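Local atomic coordinates of uncharacterized protein (Deinococcus radiodurans, PDB entry 3GG7), a protein that binds manganese and probably acts as a metal-dependent hydrolase of ester bonds, as expected for a TatD-type member of the metallo-dependent hydrolase superfamily. Residues 221-226 with 231-236. Sequence-based numbering, arbitrary orientation.
Sequences KIWQIP and ERIVKE
Ile233 meets both Trp223 and Ile225, one with each branch of its side chain, and this forked contact illustrates how the short turn linking helices 212-223 and 227-243 can be packed by apolar side chains. The longer branch does the closer work: Ile233 CD1 and Ile225 CD1 reach toward each other tip to tip, 3.6 Å apart. With chi1 at 71° and chi2 at -179°, Ile225 carries CD1 out on an extended CG1 arm to make this meeting. The shorter branch, Ile233 CG2, lies oblique to the six-membered ring of the indole, 4.0 Å from Trp223 CZ3 and almost as near to CH2. Val230 touches both Trp223 and Ile225; Ile183 and Val191 also touch Trp223, and Arg188 adds a cation-pi contact.

No hydrogen bond or salt bridge crosses between the segments; the Arg232 salt bridges lie within helix 227-243. Arg232 NH1 donates to Glu236 OE2 over 2.9 Å; the oxygen lies in the guanidinium plane, but NH1 approaches on the syn side of the carboxylate, 33° out of its plane. Glu229 takes Arg232 NE in a second salt bridge, so two carboxylates probably restrain the guanidinium.

Between the helices Gln224 adopts positive phi and Pro226 occupies the N-cap position. Direct cohesion between the segments is thus dispersive and hydrophobic, the turn itself probably also fixing how the helices meet in this corner of the TIM-barrel-type fold, away from the manganese site.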
loop_
_atom_site.group_PDB
_atom_site.type_symbol
_atom_site.label_atom_id
_atom_site.label_comp_id
_atom_site.label_asym_id
_atom_site.label_seq_id
_atom_site.Cartn_x
_atom_site.Cartn_y
_atom_site.Cartn_z
ATOM N N LYS A 221 -20.737 2.317 6.936
ATOM C CA LYS A 221 -21.904 2.748 6.157
ATOM C C LYS A 221 -22.118 1.888 4.916
ATOM O O LYS A 221 -23.249 1.472 4.614
ATOM C CB LYS A 221 -21.746 4.207 5.734
ATOM C CG LYS A 221 -21.770 5.215 6.864
ATOM C CD LYS A 221 -21.590 6.626 6.301
ATOM C CE LYS A 221 -21.626 7.705 7.383
ATOM N NZ LYS A 221 -22.340 8.945 6.929
ATOM N N ILE A 222 -21.036 1.631 4.182
ATOM C CA ILE A 222 -21.108 0.841 2.964
ATOM C C ILE A 222 -21.474 -0.612 3.253
ATOM O O ILE A 222 -22.315 -1.190 2.556
ATOM C CB ILE A 222 -19.783 0.909 2.167
ATOM C CG1 ILE A 222 -19.539 2.331 1.675
ATOM C CG2 ILE A 222 -19.833 -0.019 0.977
ATOM C CD1 ILE A 222 -18.125 2.595 1.190
ATOM N N TRP A 223 -20.860 -1.205 4.277
ATOM C CA TRP A 223 -21.123 -2.593 4.633
ATOM C C TRP A 223 -22.388 -2.742 5.478
ATOM O O TRP A 223 -22.907 -3.846 5.633
ATOM C CB TRP A 223 -19.946 -3.176 5.410
ATOM C CG TRP A 223 -18.698 -3.441 4.594
ATOM C CD1 TRP A 223 -18.554 -3.403 3.236
ATOM C CD2 TRP A 223 -17.421 -3.821 5.118
ATOM N NE1 TRP A 223 -17.257 -3.722 2.885
ATOM C CE2 TRP A 223 -16.548 -3.986 4.026
ATOM C CE3 TRP A 223 -16.933 -4.030 6.407
ATOM C CZ2 TRP A 223 -15.217 -4.358 4.189
ATOM C CZ3 TRP A 223 -15.602 -4.398 6.565
ATOM C CH2 TRP A 223 -14.768 -4.567 5.461
ATOM N N GLN A 224 -22.854 -1.624 6.029
ATOM C CA GLN A 224 -23.982 -1.590 6.971
ATOM C C GLN A 224 -23.763 -2.480 8.201
ATOM O O GLN A 224 -24.632 -3.257 8.605
ATOM C CB GLN A 224 -25.308 -1.872 6.242
ATOM C CG GLN A 224 -25.625 -0.780 5.213
ATOM C CD GLN A 224 -26.907 -1.018 4.416
ATOM O OE1 GLN A 224 -27.037 -2.005 3.689
ATOM N NE2 GLN A 224 -27.837 -0.096 4.531
ATOM N N ILE A 225 -22.575 -2.357 8.799
ATOM C CA ILE A 225 -22.279 -2.961 10.101
ATOM C C ILE A 225 -21.644 -1.888 11.012
ATOM O O ILE A 225 -21.190 -0.852 10.522
ATOM C CB ILE A 225 -21.376 -4.215 9.994
ATOM C CG1 ILE A 225 -19.939 -3.849 9.604
ATOM C CG2 ILE A 225 -21.962 -5.214 8.991
ATOM C CD1 ILE A 225 -19.021 -5.056 9.471
ATOM N N PRO A 226 -21.631 -2.124 12.336
ATOM C CA PRO A 226 -21.050 -1.124 13.227
ATOM C C PRO A 226 -19.544 -0.948 13.023
ATOM O O PRO A 226 -18.851 -1.905 12.657
ATOM C CB PRO A 226 -21.333 -1.701 14.623
ATOM C CG PRO A 226 -22.548 -2.561 14.426
ATOM C CD PRO A 226 -22.325 -3.188 13.089
ATOM N N GLU A 231 -13.633 -2.618 12.429
ATOM C CA GLU A 231 -12.293 -2.674 13.043
ATOM C C GLU A 231 -11.840 -4.113 13.285
ATOM O O GLU A 231 -10.679 -4.467 13.023
ATOM C CB GLU A 231 -12.230 -1.876 14.351
ATOM C CG GLU A 231 -12.500 -0.403 14.183
ATOM C CD GLU A 231 -12.216 0.411 15.445
ATOM O OE1 GLU A 231 -11.919 -0.179 16.508
ATOM O OE2 GLU A 231 -12.301 1.648 15.362
ATOM N N ARG A 232 -12.757 -4.964 13.767
ATOM C CA ARG A 232 -12.425 -6.355 14.018
ATOM C C ARG A 232 -12.079 -7.073 12.724
ATOM O O ARG A 232 -11.108 -7.828 12.682
ATOM C CB ARG A 232 -13.590 -7.086 14.719
ATOM C CG ARG A 232 -13.394 -8.598 14.837
ATOM C CD ARG A 232 -14.629 -9.329 15.445
ATOM N NE ARG A 232 -15.885 -9.038 14.751
ATOM C CZ ARG A 232 -16.309 -9.614 13.625
ATOM N NH1 ARG A 232 -15.588 -10.544 13.003
ATOM N NH2 ARG A 232 -17.483 -9.262 13.109
ATOM N N ILE A 233 -12.920 -6.901 11.705
ATOM C CA ILE A 233 -12.712 -7.542 10.404
ATOM C C ILE A 233 -11.356 -7.155 9.788
ATOM O O ILE A 233 -10.601 -8.025 9.360
ATOM C CB ILE A 233 -13.864 -7.214 9.463
ATOM C CG1 ILE A 233 -15.084 -8.031 9.873
ATOM C CG2 ILE A 233 -13.509 -7.521 8.000
ATOM C CD1 ILE A 233 -16.368 -7.492 9.314
ATOM N N VAL A 234 -11.041 -5.868 9.797
ATOM C CA VAL A 234 -9.741 -5.396 9.305
ATOM C C VAL A 234 -8.566 -5.993 10.108
ATOM O O VAL A 234 -7.600 -6.462 9.516
ATOM C CB VAL A 234 -9.683 -3.867 9.233
ATOM C CG1 VAL A 234 -8.285 -3.395 8.806
ATOM C CG2 VAL A 234 -10.755 -3.347 8.265
ATOM N N LYS A 235 -8.674 -6.073 11.441
ATOM C CA LYS A 235 -7.635 -6.753 12.233
ATOM C C LYS A 235 -7.516 -8.240 11.904
ATOM O O LYS A 235 -6.420 -8.774 11.800
ATOM C CB LYS A 235 -7.921 -6.631 13.731
ATOM C CG LYS A 235 -7.644 -5.280 14.312
ATOM C CD LYS A 235 -6.271 -5.287 14.973
ATOM C CE LYS A 235 -5.915 -3.949 15.529
ATOM N NZ LYS A 235 -4.559 -4.002 16.183
ATOM N N GLU A 236 -8.664 -8.912 11.763
ATOM C CA GLU A 236 -8.669 -10.313 11.369
ATOM C C GLU A 236 -7.996 -10.466 10.009
ATOM O O GLU A 236 -7.268 -11.443 9.771
ATOM C CB GLU A 236 -10.090 -10.895 11.277
ATOM C CG GLU A 236 -10.822 -11.015 12.586
ATOM C CD GLU A 236 -12.294 -11.343 12.421
ATOM O OE1 GLU A 236 -12.828 -11.323 11.274
ATOM O OE2 GLU A 236 -12.937 -11.613 13.457
#